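Local coordinates for soluble lytic murein transglycosylase (Escherichia coli, PDB 1QSA), which cleaves the glycosidic bonds between N-acetylmuramic acid and N-acetylglucosamine in peptidoglycan, leaving a 1,6-anhydro bond in the muramic acid product, at residues Tyr10-Gln15 with Glu26-Gly31; Arg162-Met165 with Gly171-Thr174; Gln344-Arg349 with Met354-Arg359. One frame throughout, in Å; residues are numbered along the deposited sequence.

Contact 1: Tyr10-Gln15 with Glu26-Gly31; sequences YAQIKQ and EQMMPG. With ACT (acetate ion), chain O.
I13 and M28 mark the nearest approach of the two backbones, their CA atoms 6.6 Å apart, where helix 3-18 meets the short helix 22-28 that follows it. The two side chains slide past each other in opposite directions. I13 has its CG1 anti to the backbone N (chi1 -161°) and stretches on straight from there, so that CD1 reaches the opposite backbone, 3.6 Å from CB of M28 and equally close to the amide N of M29. M28 runs the other way and bends at the CG-SD bond (chi3 77°). This lays its methyl CE against the first helix, 3.9 Å from the backbone N of I13 and 4.0 Å from CB of Q12. M29 was modelled in two conformers; in the one given its CG lies beside CD1 of I13, a contact that is less certain for that reason. On another side of the first helix, OXT of an acetate, probably from the crystallisation liquor, accepts two hydrogen bonds, from OH of Y10 at 2.6 Å and from NZ of K14 at 2.8 Å. The oxygen lies at the edge of the Y10 ring. With no hydrogen bond crossing between the segments, the helical hairpin is joined here by dispersion and hydrophobic burial, while the carboxylate is gripped by a phenol and an ammonium group that both belong to helix 3-18.

Contact 2: Arg162-Met165 with Gly171-Thr174; sequences RLAM and GLVT. With SO4 (sulfate ion), chain N.
L172 is the first residue of the second segment to meet A164: the tip of one branch, CD2, lies 3.8 Å from the CB methyl, and CG and CB follow close behind. The leucine thus carries its branched end across to the facing helix, and it also packs on R160 of helix 154-166. The amide N of L172 is hydrogen-bonded to the side chain of N169, just ahead of the segment.

V173 comes next and makes the tightest fit. Its CG2 pushes against the backbone of the first helix, 3.4 Å from the N of M165, and rests 3.7 Å from CB of A164. The small A164 side chain probably allows this closeness; the CA atoms of A164 and V173 are only 5.7 Å apart. The M165 side chain passes slantwise over V173, with its CB 3.9 Å from CG2, and then bends at chi2 (67°) toward helix 212-228, where M217, V220 and A221 receive it. Beyond V173, helix 185-196 covers the face with I191 and A195.

R162 points away from this interface. Its guanidinium presents an edge to a sulfate, probably from the crystallisation liquor, with NH1 bonded to O3 (3.0 Å, 163°) and NH2 to O1 (3.1 Å, 165°). Together with E159 and Q216, these two nearly straight bonds probably hold the guanidinium plane in place. The chemistry is thus divided: consecutive helices of the superhelix join through aliphatic side chains and the backbone at M165, with no hydrogen bond between the segments, and the charged end of R162 is turned away from the second segment.

Contact 3: Gln344-Arg349 with Met354-Arg359; sequences QLMQQR and MVAAQR. With SO4 (sulfate ion), chain B.
M346 and A357 lie at the heart of the apolar part of this contact, their CA atoms 6.0 Å apart where helix 335-346 meets helix 351-359. The methionine spreads along the helix rather than pointing end-on: CG lies 3.6 Å from the amide N of A357, SD passes over its CA, and a bend at the last torsion (chi3 67°) brings CE to 3.9 Å from the CB methyl. A356, one residue earlier, sets its own CB against two partners at once, 4.0 Å from CB of L345 and the same distance from CG of M346. Two successive alanines therefore offer a low, smooth surface on which the longer side chains can settle. M354, modelled in two conformers, faces helix 582-601 instead in the conformer given.

Polar and ionic interactions gather at the margins. The aliphatic part of R349 runs alongside a sulfate, probably from the crystallisation liquor. The anion sits at the edge of the guanidinium, yet the bond from NE to O3 is weak, at 3.4 Å and 147°. R448 and Y597 also bond to the sulfate, and D443 takes NH1 of R349 in a salt bridge. At the other end R359 pairs with D327 of helix 319-331.

Since the two segments share no hydrogen bond, hydrophobic burial joins the helices directly, whereas the charged side chains outside the apolar patch tie this pair to other parts of the chain; R349 in particular is held by several partners, of which the sulfate bond at NE is a weak one.

How the contacts relate
Each contact joins two helices that are consecutive in sequence, and the three come in series along the chain: contact 1 between helices 3-18 and 22-28, contact 2 between 154-166 and 170-178, contact 3 between 335-346 and 351-359. No helix is shared. Their centres are about 51 Å (1 and 2), about 47 Å (2 and 3) and about 57 Å (1 and 3) apart, and contacts 2 and 3 fall on opposite sides of the chain's centre. Together they sample the alpha-superhelix, in which repeated local helix pairing builds a long curved body. Contact 3 lies beside helix 582-601, near the C-terminal end of the chain; all three are remote from the predicted active-site residue E478.

Contact 1: Tyr10-Gln15 with Glu26-Gly31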
# COMPACT_ATOMS: atom_id res chain seq x y z
N TYR A 10 31.90 6.84 16.09
CA TYR A 10 31.03 6.10 15.16
C TYR A 10 30.91 6.87 13.84
O TYR A 10 31.08 6.30 12.76
CB TYR A 10 29.64 5.87 15.77
CG TYR A 10 28.76 4.96 14.94
CD1 TYR A 10 29.02 3.60 14.85
CD2 TYR A 10 27.66 5.47 14.25
CE1 TYR A 10 28.22 2.75 14.09
CE2 TYR A 10 26.85 4.63 13.48
CZ TYR A 10 27.13 3.28 13.41
OH TYR A 10 26.34 2.45 12.64
N ALA A 11 30.59 8.16 13.92
CA ALA A 11 30.48 8.98 12.71
C ALA A 11 31.83 9.02 11.98
O ALA A 11 31.89 8.93 10.75
CB ALA A 11 30.03 10.39 13.08
N GLN A 12 32.92 9.08 12.75
CA GLN A 12 34.25 9.15 12.17
C GLN A 12 34.69 7.87 11.47
O GLN A 12 35.30 7.92 10.39
CB GLN A 12 35.26 9.63 13.22
CG GLN A 12 35.01 11.11 13.61
CD GLN A 12 35.44 11.47 15.02
OE1 GLN A 12 35.90 10.62 15.79
NE2 GLN A 12 35.29 12.75 15.37
N ILE A 13 34.35 6.72 12.05
CA ILE A 13 34.74 5.46 11.42
C ILE A 13 33.96 5.25 10.11
O ILE A 13 34.50 4.73 9.15
CB ILE A 13 34.61 4.24 12.39
CG1 ILE A 13 35.46 3.07 11.87
CG2 ILE A 13 33.16 3.81 12.55
CD1 ILE A 13 35.48 1.88 12.83
N LYS A 14 32.72 5.71 10.07
CA LYS A 14 31.90 5.58 8.86
C LYS A 14 32.45 6.49 7.77
O LYS A 14 32.47 6.11 6.60
CB LYS A 14 30.44 5.94 9.16
CG LYS A 14 29.71 4.84 9.90
CD LYS A 14 28.36 5.32 10.43
CE LYS A 14 27.40 5.72 9.31
NZ LYS A 14 26.06 6.07 9.88
N GLN A 15 32.91 7.68 8.15
CA GLN A 15 33.49 8.62 7.20
C GLN A 15 34.76 7.98 6.60
O GLN A 15 34.96 8.03 5.39
CB GLN A 15 33.84 9.92 7.91
CG GLN A 15 34.52 10.98 7.05
CD GLN A 15 34.84 12.25 7.86
OE1 GLN A 15 35.51 12.19 8.90
NE2 GLN A 15 34.38 13.40 7.38
N GLU A 26 40.41 -0.13 10.66
CA GLU A 26 40.99 -1.24 11.42
C GLU A 26 41.40 -0.83 12.83
O GLU A 26 41.15 -1.55 13.79
CB GLU A 26 42.20 -1.82 10.69
CG GLU A 26 41.83 -2.62 9.45
CD GLU A 26 43.03 -3.02 8.59
OE1 GLU A 26 44.19 -2.77 9.01
OE2 GLU A 26 42.80 -3.57 7.49
N GLN A 27 41.98 0.36 12.94
CA GLN A 27 42.42 0.87 14.23
C GLN A 27 41.26 1.25 15.14
O GLN A 27 41.33 1.05 16.36
CB GLN A 27 43.35 2.07 14.05
CG GLN A 27 43.94 2.56 15.36
CD GLN A 27 44.86 3.75 15.19
OE1 GLN A 27 45.52 3.91 14.14
NE2 GLN A 27 44.92 4.60 16.20
N MET A 28 40.20 1.80 14.55
CA MET A 28 39.04 2.25 15.31
C MET A 28 38.00 1.21 15.71
O MET A 28 37.31 1.37 16.72
CB MET A 28 38.32 3.37 14.54
CG MET A 28 39.10 4.68 14.44
SD MET A 28 38.13 5.95 13.60
CE MET A 28 37.00 6.42 14.93
N MET A 29 37.86 0.15 14.91
CA MET A 29 36.85 -0.86 15.18
C MET A 29 36.81 -1.45 16.59
O MET A 29 35.75 -1.43 17.23
CB MET A 29 36.98 -2.01 14.18
CG MET A 29 36.23 -1.83 12.88
SD MET A 29 34.45 -1.88 13.13
CE MET A 29 34.11 -3.64 13.12
N PRO A 30 37.95 -1.96 17.11
CA PRO A 30 37.94 -2.55 18.46
C PRO A 30 37.45 -1.61 19.57
O PRO A 30 36.81 -2.06 20.52
CB PRO A 30 39.41 -2.92 18.68
CG PRO A 30 39.94 -3.11 17.30
CD PRO A 30 39.30 -2.01 16.52
N GLY A 31 37.75 -0.32 19.44
CA GLY A 31 37.34 0.64 20.45
C GLY A 31 35.85 0.93 20.47
O GLY A 31 35.38 1.61 21.37
C ACT O . 24.05 2.95 10.21
O ACT O . 23.67 3.19 9.05
OXT ACT O . 24.92 3.63 10.78
CH3 ACT O . 23.41 1.80 10.98

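Contact 2: Arg162-Met165 with Gly171-Thr174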
# COMPACT_ATOMS: atom_id res chain seq x y z
N ARG A 162 -2.76 -20.27 -16.02
CA ARG A 162 -4.02 -19.65 -15.60
C ARG A 162 -3.75 -18.55 -14.57
O ARG A 162 -4.27 -17.44 -14.69
CB ARG A 162 -4.97 -20.70 -15.00
CG ARG A 162 -6.38 -20.17 -14.71
CD ARG A 162 -7.23 -21.20 -13.98
NE ARG A 162 -6.76 -21.39 -12.61
CZ ARG A 162 -7.14 -20.66 -11.57
NH1 ARG A 162 -8.05 -19.71 -11.72
NH2 ARG A 162 -6.64 -20.89 -10.37
N LEU A 163 -2.90 -18.84 -13.59
CA LEU A 163 -2.55 -17.86 -12.56
C LEU A 163 -1.83 -16.64 -13.14
O LEU A 163 -2.09 -15.50 -12.74
CB LEU A 163 -1.69 -18.50 -11.46
CG LEU A 163 -2.37 -19.54 -10.53
CD1 LEU A 163 -1.32 -20.21 -9.65
CD2 LEU A 163 -3.43 -18.88 -9.68
N ALA A 164 -0.91 -16.89 -14.07
CA ALA A 164 -0.16 -15.80 -14.70
C ALA A 164 -1.11 -14.89 -15.50
O ALA A 164 -1.00 -13.67 -15.45
CB ALA A 164 0.95 -16.36 -15.61
N MET A 165 -2.05 -15.51 -16.21
CA MET A 165 -3.02 -14.75 -17.01
C MET A 165 -3.88 -13.87 -16.12
O MET A 165 -4.04 -12.68 -16.38
CB MET A 165 -3.89 -15.72 -17.82
CG MET A 165 -4.84 -15.02 -18.81
SD MET A 165 -3.95 -14.22 -20.15
CE MET A 165 -5.33 -13.65 -21.16
N GLY A 171 3.52 -11.78 -20.16
CA GLY A 171 4.85 -12.19 -20.58
C GLY A 171 5.13 -13.61 -20.10
O GLY A 171 5.67 -14.45 -20.84
N LEU A 172 4.78 -13.89 -18.85
CA LEU A 172 4.97 -15.23 -18.29
C LEU A 172 4.04 -16.23 -18.99
O LEU A 172 4.44 -17.35 -19.27
CB LEU A 172 4.75 -15.24 -16.77
CG LEU A 172 4.85 -16.59 -16.04
CD1 LEU A 172 6.21 -17.25 -16.30
CD2 LEU A 172 4.61 -16.40 -14.55
N VAL A 173 2.81 -15.82 -19.28
CA VAL A 173 1.88 -16.70 -19.98
C VAL A 173 2.52 -17.18 -21.29
O VAL A 173 2.52 -18.38 -21.59
CB VAL A 173 0.53 -15.99 -20.32
CG1 VAL A 173 -0.34 -16.89 -21.22
CG2 VAL A 173 -0.23 -15.72 -19.03
N THR A 174 3.11 -16.23 -22.01
CA THR A 174 3.76 -16.52 -23.28
C THR A 174 4.99 -17.41 -23.14
O THR A 174 5.15 -18.35 -23.92
CB THR A 174 4.06 -15.20 -24.02
OG1 THR A 174 2.82 -14.69 -24.54
CG2 THR A 174 5.05 -15.41 -25.15
S SO4 N . -8.81 -18.81 -8.15
O1 SO4 N . -7.33 -18.73 -8.22
O2 SO4 N . -9.29 -17.96 -7.04
O3 SO4 N . -9.39 -18.35 -9.42
O4 SO4 N . -9.22 -20.21 -7.90

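Contact 3: Gln344-Arg349 with Met354-Arg359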
# COMPACT_ATOMS: atom_id res chain seq x y z
N GLN A 344 -25.84 6.93 16.25
CA GLN A 344 -25.05 5.70 16.40
C GLN A 344 -23.69 5.88 15.73
O GLN A 344 -22.66 5.45 16.24
CB GLN A 344 -25.78 4.50 15.81
CG GLN A 344 -26.87 3.96 16.72
CD GLN A 344 -26.34 3.66 18.12
OE1 GLN A 344 -25.58 2.71 18.32
NE2 GLN A 344 -26.73 4.49 19.08
N LEU A 345 -23.70 6.55 14.57
CA LEU A 345 -22.46 6.80 13.84
C LEU A 345 -21.51 7.69 14.63
O LEU A 345 -20.30 7.44 14.65
CB LEU A 345 -22.76 7.43 12.47
CG LEU A 345 -23.08 6.48 11.32
CD1 LEU A 345 -23.44 7.29 10.08
CD2 LEU A 345 -21.87 5.59 11.04
N MET A 346 -22.05 8.70 15.30
CA MET A 346 -21.26 9.63 16.10
C MET A 346 -20.48 8.95 17.23
O MET A 346 -19.50 9.51 17.73
CB MET A 346 -22.15 10.73 16.67
CG MET A 346 -22.58 11.78 15.66
SD MET A 346 -23.88 12.86 16.33
CE MET A 346 -22.99 13.74 17.60
N GLN A 347 -20.95 7.78 17.66
CA GLN A 347 -20.29 7.04 18.74
C GLN A 347 -19.00 6.40 18.26
O GLN A 347 -18.16 5.97 19.06
CB GLN A 347 -21.23 5.98 19.30
CG GLN A 347 -22.45 6.56 20.02
CD GLN A 347 -23.43 5.50 20.50
OE1 GLN A 347 -24.58 5.82 20.82
NE2 GLN A 347 -23.00 4.25 20.55
N GLN A 348 -18.86 6.31 16.94
CA GLN A 348 -17.70 5.69 16.31
C GLN A 348 -16.61 6.68 15.94
O GLN A 348 -16.77 7.88 16.11
CB GLN A 348 -18.13 4.89 15.08
CG GLN A 348 -19.18 3.82 15.39
CD GLN A 348 -19.85 3.27 14.13
OE1 GLN A 348 -20.98 2.80 14.19
NE2 GLN A 348 -19.15 3.32 13.00
N ARG A 349 -15.50 6.15 15.42
CA ARG A 349 -14.35 6.97 15.06
C ARG A 349 -14.24 7.14 13.55
O ARG A 349 -14.56 6.22 12.80
CB ARG A 349 -13.08 6.27 15.60
CG ARG A 349 -11.77 7.00 15.40
CD ARG A 349 -10.59 6.07 15.76
NE ARG A 349 -10.55 4.89 14.89
CZ ARG A 349 -10.98 3.68 15.24
NH1 ARG A 349 -11.41 3.45 16.47
NH2 ARG A 349 -10.93 2.69 14.37
N MET A 354 -17.87 11.84 11.97
CA MET A 354 -17.71 13.30 12.03
C MET A 354 -18.70 14.02 11.10
O MET A 354 -19.18 15.12 11.42
CB MET A 354 -16.29 13.69 11.60
CG MET A 354 -15.18 13.24 12.51
SD MET A 354 -13.56 13.74 11.84
CE MET A 354 -12.48 12.91 13.00
N VAL A 355 -18.98 13.42 9.95
CA VAL A 355 -19.95 13.97 9.01
C VAL A 355 -21.31 13.98 9.73
O VAL A 355 -22.05 14.98 9.68
CB VAL A 355 -20.10 13.11 7.74
CG1 VAL A 355 -21.33 13.54 6.95
CG2 VAL A 355 -18.87 13.24 6.83
N ALA A 356 -21.62 12.87 10.39
CA ALA A 356 -22.89 12.70 11.10
C ALA A 356 -23.10 13.81 12.12
O ALA A 356 -24.18 14.40 12.16
CB ALA A 356 -22.96 11.31 11.75
N ALA A 357 -22.06 14.10 12.91
CA ALA A 357 -22.13 15.16 13.91
C ALA A 357 -22.41 16.52 13.26
O ALA A 357 -23.29 17.26 13.71
CB ALA A 357 -20.84 15.20 14.71
N GLN A 358 -21.66 16.85 12.20
CA GLN A 358 -21.87 18.12 11.51
C GLN A 358 -23.27 18.20 10.87
O GLN A 358 -23.91 19.25 10.92
CB GLN A 358 -20.78 18.36 10.46
CG GLN A 358 -20.85 19.76 9.83
CD GLN A 358 -19.51 20.29 9.30
OE1 GLN A 358 -18.49 19.60 9.33
NE2 GLN A 358 -19.52 21.52 8.80
N ARG A 359 -23.75 17.08 10.34
CA ARG A 359 -25.08 17.05 9.71
C ARG A 359 -26.19 17.43 10.70
O ARG A 359 -27.05 18.25 10.36
CB ARG A 359 -25.36 15.68 9.08
CG ARG A 359 -26.73 15.58 8.37
CD ARG A 359 -26.79 16.57 7.21
NE ARG A 359 -28.11 16.68 6.58
CZ ARG A 359 -28.56 15.86 5.64
NH1 ARG A 359 -27.86 14.79 5.29
NH2 ARG A 359 -29.77 16.08 5.10
S SO4 B . -9.40 7.13 11.87
O1 SO4 B . -9.89 8.36 11.21
O2 SO4 B . -9.18 7.41 13.30
O3 SO4 B . -10.43 6.09 11.71
O4 SO4 B . -8.15 6.67 11.25